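Putative exported protein (Bacteroides fragilis, PDB 3FZX) is of unknown function but binds calcium and probably handles a lipid or other hydrophobic ligand at the cell envelope. Local coordinates at residues M116-D121 / R148-T152; Y108-F112 / E187-P191. All blocks are in the same frame, centred on the assembly; numbering follows the deposited sequence.

Contact 1 (M116-D121 / R148-T152); sequences MNPGDD and REFVT. With CA (calcium ion), chain C; CA (calcium ion), chain B.
Met-116, a selenomethionine, lies across the ring of Phe-150, and its side chain can be followed atom by atom. CB sits over one face of the ring, 3.9 Å from the Phe-150 centroid and 16° off the normal, a CH-pi contact. Beyond CG, SE passes obliquely near Phe-150 CB, a Met-aromatic contact at 4.9 Å from the centroid. The bend at chi3 (-78°) then brings the terminal methyl back to the ring, with CE 3.4 Å from Phe-150 CD1. Pro-118 N lies at the edge of the same ring, near its plane.

Beyond this hydrophobic cover the backbones pair. Residues Asn-117 to Asp-120 form a type II turn, with Gly-119 at its third position, where the positive phi suits a residue without CB. The turn grips Phe-150 by two nearly straight bonds: Gly-119 N donates to Phe-150 O at 2.8 Å, and Phe-150 N donates to Asp-120 O at 2.9 Å. Within the turn, Asn-117 N meets Asp-120 OD2 from above the carboxylate plane.

The same loop carries the calcium ligands. One calcium ion takes Gly-119 O and Asp-121 OD1, each at 2.4 Å, together with a water; the second is chelated by both carboxylate oxygens of Asp-121 and by four waters, with Asp-122 also at that site, so OD1 of Asp-121 bridges the two metals. Glu-149 OE1 stays 3.9 Å from the first ion, short of coordination here.

The loop leads from strand 99-107 to strand 127-133, resting at the surface against strand 136-158. That strand in turn pairs with 161-175, where Val-151 and Thr-152 both face Lys-167 in a classic beta bulge.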
HETATM    1  N   MSE A 116     -18.648  15.179 -11.043  1.00 47.63           N
HETATM    2  CA  MSE A 116     -19.407  14.327 -10.181  1.00 45.03           C
HETATM    3  C   MSE A 116     -20.569  15.091  -9.641  1.00 42.24           C
HETATM    4  O   MSE A 116     -20.480  16.287  -9.462  1.00 42.95           O
HETATM    5  CB  MSE A 116     -18.518  13.874  -9.035  1.00 43.96           C
HETATM    6  CG  MSE A 116     -17.482  12.905  -9.500  1.00 42.57           C
HETATM    7 SE   MSE A 116     -16.306  12.388  -8.066  0.75 38.07          SE
HETATM    8  CE  MSE A 116     -15.174  13.945  -7.989  1.00 44.93           C
ATOM      9  N   ASN A 117     -21.672  14.395  -9.412  1.00 41.34           N
ATOM     10  CA  ASN A 117     -22.814  14.971  -8.728  1.00 37.78           C
ATOM     11  C   ASN A 117     -22.642  14.782  -7.217  1.00 37.39           C
ATOM     12  O   ASN A 117     -22.062  13.788  -6.771  1.00 37.53           O
ATOM     13  CB  ASN A 117     -24.090  14.334  -9.248  1.00 37.40           C
ATOM     14  CG  ASN A 117     -24.370  14.721 -10.696  1.00 37.59           C
ATOM     15  OD1 ASN A 117     -24.083  15.839 -11.103  1.00 38.53           O
ATOM     16  ND2 ASN A 117     -24.923  13.802 -11.473  1.00 40.06           N
ATOM     17  N   PRO A 118     -23.096  15.761  -6.419  1.00 35.86           N
ATOM     18  CA  PRO A 118     -23.088  15.616  -4.963  1.00 35.65           C
ATOM     19  C   PRO A 118     -23.705  14.285  -4.545  1.00 34.45           C
ATOM     20  O   PRO A 118     -24.794  13.941  -5.000  1.00 31.94           O
ATOM     21  CB  PRO A 118     -23.957  16.785  -4.486  1.00 35.96           C
ATOM     22  CG  PRO A 118     -23.856  17.802  -5.555  1.00 34.31           C
ATOM     23  CD  PRO A 118     -23.555  17.097  -6.840  1.00 37.83           C
ATOM     24  N   GLY A 119     -22.988  13.541  -3.711  1.00 34.33           N
ATOM     25  CA  GLY A 119     -23.420  12.238  -3.274  1.00 32.75           C
ATOM     26  C   GLY A 119     -22.757  11.112  -4.022  1.00 33.73           C
ATOM     27  O   GLY A 119     -22.834   9.991  -3.573  1.00 35.91           O
ATOM     28  N   ASP A 120     -22.105  11.375  -5.158  1.00 35.22           N
ATOM     29  CA  ASP A 120     -21.429  10.301  -5.901  1.00 33.21           C
ATOM     30  C   ASP A 120     -20.347   9.663  -5.018  1.00 33.36           C
ATOM     31  O   ASP A 120     -19.476  10.362  -4.471  1.00 31.40           O
ATOM     32  CB  ASP A 120     -20.771  10.812  -7.185  1.00 33.37           C
ATOM     33  CG  ASP A 120     -21.759  11.154  -8.275  1.00 31.22           C
ATOM     34  OD1 ASP A 120     -22.975  10.925  -8.148  1.00 36.22           O
ATOM     35  OD2 ASP A 120     -21.288  11.676  -9.295  1.00 37.41           O
ATOM     36  N   ASP A 121     -20.391   8.335  -4.901  1.00 31.45           N
ATOM     37  CA  ASP A 121     -19.486   7.610  -3.999  1.00 30.58           C
ATOM     38  C   ASP A 121     -18.780   6.397  -4.579  1.00 30.13           C
ATOM     39  O   ASP A 121     -17.801   5.916  -3.998  1.00 30.67           O
ATOM     40  CB  ASP A 121     -20.238   7.195  -2.711  1.00 29.80           C
ATOM     41  CG  ASP A 121     -21.384   6.229  -2.968  1.00 26.91           C
ATOM     42  OD1 ASP A 121     -22.424   6.651  -3.489  1.00 31.67           O
ATOM     43  OD2 ASP A 121     -21.283   5.038  -2.629  1.00 35.86           O
ATOM     44  N   ARG A 148     -16.679   7.226   1.408  1.00 30.89           N
ATOM     45  CA  ARG A 148     -16.263   8.534   0.942  1.00 31.29           C
ATOM     46  C   ARG A 148     -17.209   8.913  -0.219  1.00 33.70           C
ATOM     47  O   ARG A 148     -17.623   8.061  -1.014  1.00 32.58           O
ATOM     48  CB  ARG A 148     -14.823   8.468   0.454  1.00 32.42           C
ATOM     49  CG  ARG A 148     -13.851   8.002   1.510  1.00 32.19           C
ATOM     50  CD  ARG A 148     -12.613   7.377   0.899  1.00 36.66           C
ATOM     51  NE  ARG A 148     -11.791   8.384   0.295  1.00 39.83           N
ATOM     52  CZ  ARG A 148     -11.052   8.264  -0.813  1.00 38.88           C
ATOM     53  NH1 ARG A 148     -10.978   7.138  -1.534  1.00 31.90           N
ATOM     54  NH2 ARG A 148     -10.370   9.334  -1.197  1.00 35.94           N
ATOM     55  N   GLU A 149     -17.581  10.184  -0.277  1.00 35.69           N
ATOM     56  CA  GLU A 149     -18.440  10.708  -1.325  1.00 36.38           C
ATOM     57  C   GLU A 149     -18.167  12.185  -1.600  1.00 35.61           C
ATOM     58  O   GLU A 149     -17.739  12.946  -0.733  1.00 34.68           O
ATOM     59  CB  GLU A 149     -19.912  10.537  -0.974  1.00 36.46           C
ATOM     60  CG  GLU A 149     -20.377  11.372   0.202  1.00 43.33           C
ATOM     61  CD  GLU A 149     -21.840  11.113   0.562  1.00 46.27           C
ATOM     62  OE1 GLU A 149     -22.480  10.211  -0.008  1.00 59.58           O
ATOM     63  OE2 GLU A 149     -22.353  11.831   1.417  1.00 54.81           O
ATOM     64  N   PHE A 150     -18.488  12.557  -2.823  1.00 32.28           N
ATOM     65  CA  PHE A 150     -18.301  13.880  -3.321  1.00 32.78           C
ATOM     66  C   PHE A 150     -19.361  14.811  -2.728  1.00 31.64           C
ATOM     67  O   PHE A 150     -20.528  14.448  -2.661  1.00 32.53           O
ATOM     68  CB  PHE A 150     -18.393  13.848  -4.865  1.00 31.75           C
ATOM     69  CG  PHE A 150     -18.292  15.184  -5.507  1.00 32.62           C
ATOM     70  CD1 PHE A 150     -17.049  15.761  -5.752  1.00 35.49           C
ATOM     71  CD2 PHE A 150     -19.442  15.876  -5.877  1.00 38.01           C
ATOM     72  CE1 PHE A 150     -16.948  17.011  -6.364  1.00 32.45           C
ATOM     73  CE2 PHE A 150     -19.347  17.121  -6.494  1.00 39.67           C
ATOM     74  CZ  PHE A 150     -18.089  17.690  -6.731  1.00 35.80           C
ATOM     75  N   VAL A 151     -18.939  16.016  -2.347  1.00 29.77           N
ATOM     76  CA  VAL A 151     -19.836  17.063  -1.841  1.00 30.43           C
ATOM     77  C   VAL A 151     -19.945  18.213  -2.856  1.00 31.33           C
ATOM     78  O   VAL A 151     -21.025  18.521  -3.359  1.00 33.01           O
ATOM     79  CB  VAL A 151     -19.348  17.601  -0.478  1.00 30.66           C
ATOM     80  CG1 VAL A 151     -20.253  18.751  -0.006  1.00 30.39           C
ATOM     81  CG2 VAL A 151     -19.292  16.454   0.564  1.00 26.97           C
ATOM     82  N   THR A 152     -18.813  18.821  -3.164  1.00 31.76           N
ATOM     83  CA  THR A 152     -18.759  19.937  -4.074  1.00 30.30           C
ATOM     84  C   THR A 152     -17.304  20.251  -4.460  1.00 32.64           C
ATOM     85  O   THR A 152     -16.341  19.590  -3.982  1.00 29.72           O
ATOM     86  CB  THR A 152     -19.401  21.202  -3.433  1.00 30.98           C
ATOM     87  OG1 THR A 152     -19.560  22.203  -4.438  1.00 36.05           O
ATOM     88  CG2 THR A 152     -18.537  21.787  -2.284  1.00 31.55           C
TER
HETATM   89 CA    CA C   2     -24.200   8.183  -2.910  1.00 53.36          CA
HETATM   90 CA    CA B   1     -23.376   4.215  -3.570  1.00 48.97          CA
HETATM   91  O   HOH W   1     -17.356   5.512  -1.334  1.00 30.67           O
HETATM   92  O   HOH W   2     -25.102   2.558  -4.057  1.00 25.57           O
HETATM   93  O   HOH W   3     -22.066   1.789  -2.848  1.00 39.40           O
HETATM   94  O   HOH W   4     -23.781   3.244  -1.674  1.00 40.04           O
HETATM   95  O   HOH W   5     -24.377   5.008  -5.531  1.00 31.69           O
HETATM   96  O   HOH W   6     -24.609   7.872  -5.100  1.00 34.33           O

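Contact 2 (Y108-F112 / E187-P191); sequences YPDAF and EWYAP
Tyr-108 and Tyr-189 meet as a T-shaped pair: the edge of Tyr-108 points at the face of Tyr-189, with ring centroids 5.0 Å apart and planes at 83°. Tyr-108 CD2 stands over the centre of the Tyr-189 ring, 3.7 Å from Tyr-189 CE1.

Both tyrosine hydroxyls donate a hydrogen bond across the contact. Tyr-108 OH reaches the syn lone pair of Glu-187 OE2 at 2.9 Å, and its ring lies only 11° from the carboxylate plane. Tyr-189 OH gives a shorter bond, 2.6 Å to Pro-109 O, in the carbonyl plane and on a lone pair. With CG between the backbone N and the carbonyl carbon (chi1 63°), Tyr-189 is directed from its strand to the loop.

These bonds tie the loop after strand 99-107 to strand 180-190 of the closed antiparallel barrel, a YmcC-like fold consistent with membership of the LolA/LolB clan. Tyr-189 makes a second edge-to-face pair with Phe-10.

At the other end of segment 108-112 the packing is apolar, and Phe-112 CE2 lies 3.7 Å from Pro-191 CD. The Phe-112 ring is poorly ordered and has Tyr-189 O at its edge.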
ATOM      1  N   TYR A 108      -7.949   9.192  -5.307  1.00 36.25           N
ATOM      2  CA  TYR A 108      -8.558  10.513  -5.241  1.00 36.59           C
ATOM      3  C   TYR A 108      -9.012  10.873  -6.633  1.00 38.22           C
ATOM      4  O   TYR A 108      -8.195  11.241  -7.466  1.00 38.10           O
ATOM      5  CB  TYR A 108      -7.578  11.561  -4.687  1.00 37.23           C
ATOM      6  CG  TYR A 108      -7.402  11.422  -3.209  1.00 32.92           C
ATOM      7  CD1 TYR A 108      -6.578  10.431  -2.673  1.00 35.44           C
ATOM      8  CD2 TYR A 108      -8.110  12.238  -2.336  1.00 40.67           C
ATOM      9  CE1 TYR A 108      -6.448  10.269  -1.302  1.00 36.21           C
ATOM     10  CE2 TYR A 108      -7.989  12.091  -0.971  1.00 41.69           C
ATOM     11  CZ  TYR A 108      -7.164  11.101  -0.449  1.00 42.78           C
ATOM     12  OH  TYR A 108      -7.050  10.956   0.919  1.00 44.52           O
ATOM     13  N   PRO A 109     -10.321  10.744  -6.907  1.00 38.22           N
ATOM     14  CA  PRO A 109     -10.804  11.084  -8.229  1.00 35.88           C
ATOM     15  C   PRO A 109     -10.629  12.542  -8.599  1.00 37.23           C
ATOM     16  O   PRO A 109     -10.572  13.449  -7.741  1.00 35.19           O
ATOM     17  CB  PRO A 109     -12.291  10.750  -8.188  1.00 37.65           C
ATOM     18  CG  PRO A 109     -12.571  10.125  -6.905  1.00 43.87           C
ATOM     19  CD  PRO A 109     -11.393  10.294  -6.008  1.00 40.40           C
ATOM     20  N   ASP A 110     -10.569  12.742  -9.904  1.00 38.53           N
ATOM     21  CA  ASP A 110     -10.379  14.037 -10.517  1.00 38.89           C
ATOM     22  C   ASP A 110     -11.748  14.585 -10.913  1.00 38.84           C
ATOM     23  O   ASP A 110     -12.221  14.360 -12.029  1.00 35.28           O
ATOM     24  CB  ASP A 110      -9.472  13.855 -11.735  1.00 37.98           C
ATOM     25  CG  ASP A 110      -9.172  15.140 -12.452  1.00 44.36           C
ATOM     26  OD1 ASP A 110      -9.686  16.212 -12.042  1.00 46.19           O
ATOM     27  OD2 ASP A 110      -8.392  15.053 -13.422  1.00 49.30           O
ATOM     28  N   ALA A 111     -12.385  15.275  -9.974  1.00 43.83           N
ATOM     29  CA  ALA A 111     -13.688  15.925 -10.186  1.00 49.32           C
ATOM     30  C   ALA A 111     -13.586  16.976 -11.272  1.00 54.66           C
ATOM     31  O   ALA A 111     -14.491  17.140 -12.101  1.00 56.89           O
ATOM     32  CB  ALA A 111     -14.164  16.582  -8.896  1.00 48.89           C
ATOM     33  N   PHE A 112     -12.442  17.651 -11.263  1.00 60.43           N
ATOM     34  CA  PHE A 112     -12.162  18.809 -12.112  1.00 62.32           C
ATOM     35  C   PHE A 112     -12.151  18.449 -13.582  1.00 62.00           C
ATOM     36  O   PHE A 112     -12.450  19.302 -14.398  1.00 65.24           O
ATOM     37  CB  PHE A 112     -10.823  19.481 -11.731  1.00 63.91           C
ATOM     38  CG  PHE A 112     -10.635  19.738 -10.231  1.00 65.55           C
ATOM     39  CD1 PHE A 112     -11.278  20.802  -9.595  1.00 64.74           C
ATOM     40  CD2 PHE A 112      -9.770  18.928  -9.468  1.00 71.38           C
ATOM     41  CE1 PHE A 112     -11.080  21.050  -8.201  1.00 65.65           C
ATOM     42  CE2 PHE A 112      -9.568  19.179  -8.067  1.00 74.90           C
ATOM     43  CZ  PHE A 112     -10.222  20.244  -7.448  1.00 67.13           C
ATOM     44  N   GLU A 187     -12.838  16.375   3.840  1.00 34.32           N
ATOM     45  CA  GLU A 187     -11.543  16.841   3.375  1.00 35.57           C
ATOM     46  C   GLU A 187     -11.654  17.534   2.024  1.00 33.91           C
ATOM     47  O   GLU A 187     -12.601  17.318   1.237  1.00 32.41           O
ATOM     48  CB  GLU A 187     -10.452  15.760   3.420  1.00 35.59           C
ATOM     49  CG  GLU A 187     -10.633  14.575   2.540  1.00 45.04           C
ATOM     50  CD  GLU A 187      -9.531  13.504   2.769  1.00 53.61           C
ATOM     51  OE1 GLU A 187      -9.073  13.310   3.921  1.00 60.01           O
ATOM     52  OE2 GLU A 187      -9.133  12.832   1.797  1.00 54.39           O
ATOM     53  N   TRP A 188     -10.703  18.430   1.819  1.00 29.59           N
ATOM     54  CA  TRP A 188     -10.650  19.256   0.665  1.00 30.77           C
ATOM     55  C   TRP A 188      -9.280  19.007   0.060  1.00 33.53           C
ATOM     56  O   TRP A 188      -8.274  19.089   0.786  1.00 34.14           O
ATOM     57  CB  TRP A 188     -10.769  20.712   1.055  1.00 30.68           C
ATOM     58  CG  TRP A 188     -12.132  21.197   1.462  1.00 30.80           C
ATOM     59  CD1 TRP A 188     -13.021  21.860   0.675  1.00 30.25           C
ATOM     60  CD2 TRP A 188     -12.711  21.156   2.771  1.00 34.74           C
ATOM     61  NE1 TRP A 188     -14.126  22.217   1.398  1.00 35.94           N
ATOM     62  CE2 TRP A 188     -13.958  21.814   2.694  1.00 30.17           C
ATOM     63  CE3 TRP A 188     -12.301  20.624   4.000  1.00 34.59           C
ATOM     64  CZ2 TRP A 188     -14.820  21.932   3.793  1.00 37.23           C
ATOM     65  CZ3 TRP A 188     -13.147  20.755   5.100  1.00 34.12           C
ATOM     66  CH2 TRP A 188     -14.399  21.409   4.989  1.00 32.82           C
ATOM     67  N   TYR A 189      -9.238  18.687  -1.240  1.00 30.61           N
ATOM     68  CA  TYR A 189      -7.955  18.448  -1.899  1.00 33.12           C
ATOM     69  C   TYR A 189      -7.836  19.143  -3.243  1.00 32.84           C
ATOM     70  O   TYR A 189      -8.833  19.429  -3.906  1.00 30.58           O
ATOM     71  CB  TYR A 189      -7.659  16.961  -2.025  1.00 32.84           C
ATOM     72  CG  TYR A 189      -8.614  16.154  -2.878  1.00 33.36           C
ATOM     73  CD1 TYR A 189      -9.753  15.554  -2.316  1.00 31.35           C
ATOM     74  CD2 TYR A 189      -8.358  15.936  -4.234  1.00 33.94           C
ATOM     75  CE1 TYR A 189     -10.624  14.792  -3.097  1.00 38.32           C
ATOM     76  CE2 TYR A 189      -9.226  15.162  -5.028  1.00 30.86           C
ATOM     77  CZ  TYR A 189     -10.344  14.592  -4.453  1.00 38.25           C
ATOM     78  OH  TYR A 189     -11.160  13.797  -5.205  1.00 39.58           O
ATOM     79  N   ALA A 190      -6.583  19.408  -3.607  1.00 32.03           N
ATOM     80  CA  ALA A 190      -6.240  20.226  -4.754  1.00 32.78           C
ATOM     81  C   ALA A 190      -5.037  19.660  -5.495  1.00 33.47           C
ATOM     82  O   ALA A 190      -4.162  19.015  -4.884  1.00 33.72           O
ATOM     83  CB  ALA A 190      -5.921  21.678  -4.308  1.00 33.68           C
ATOM     84  N   PRO A 191      -4.974  19.915  -6.816  1.00 35.30           N
ATOM     85  CA  PRO A 191      -3.839  19.528  -7.651  1.00 31.31           C
ATOM     86  C   PRO A 191      -2.539  20.094  -7.129  1.00 33.59           C
ATOM     87  O   PRO A 191      -2.502  21.253  -6.718  1.00 34.52           O
ATOM     88  CB  PRO A 191      -4.151  20.179  -8.998  1.00 34.43           C
ATOM     89  CG  PRO A 191      -5.644  20.419  -9.006  1.00 34.11           C
ATOM     90  CD  PRO A 191      -6.107  20.461  -7.601  1.00 34.23           C
TER

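Both contacts fasten the long connection between strands 99-107 and 127-133 to the barrel, at different strands and depths. Contact 2 takes the start of that connection to strand 180-190 and is partly buried, relying on side-chain hydroxyls and aromatic rings. Contact 1, its centre about 18 Å from the chain centre against about 12 Å for contact 2, is a surface contact of backbone bonds and one covered ring, beside a calcium site with ligands from the loop. Strand 161-175 lies between their two barrel strands. Their centres are 11 Å apart, and they join directly where Ala-111 packs on Met-116 and Phe-150, and where Arg-148 makes a cation-pi contact with Tyr-108.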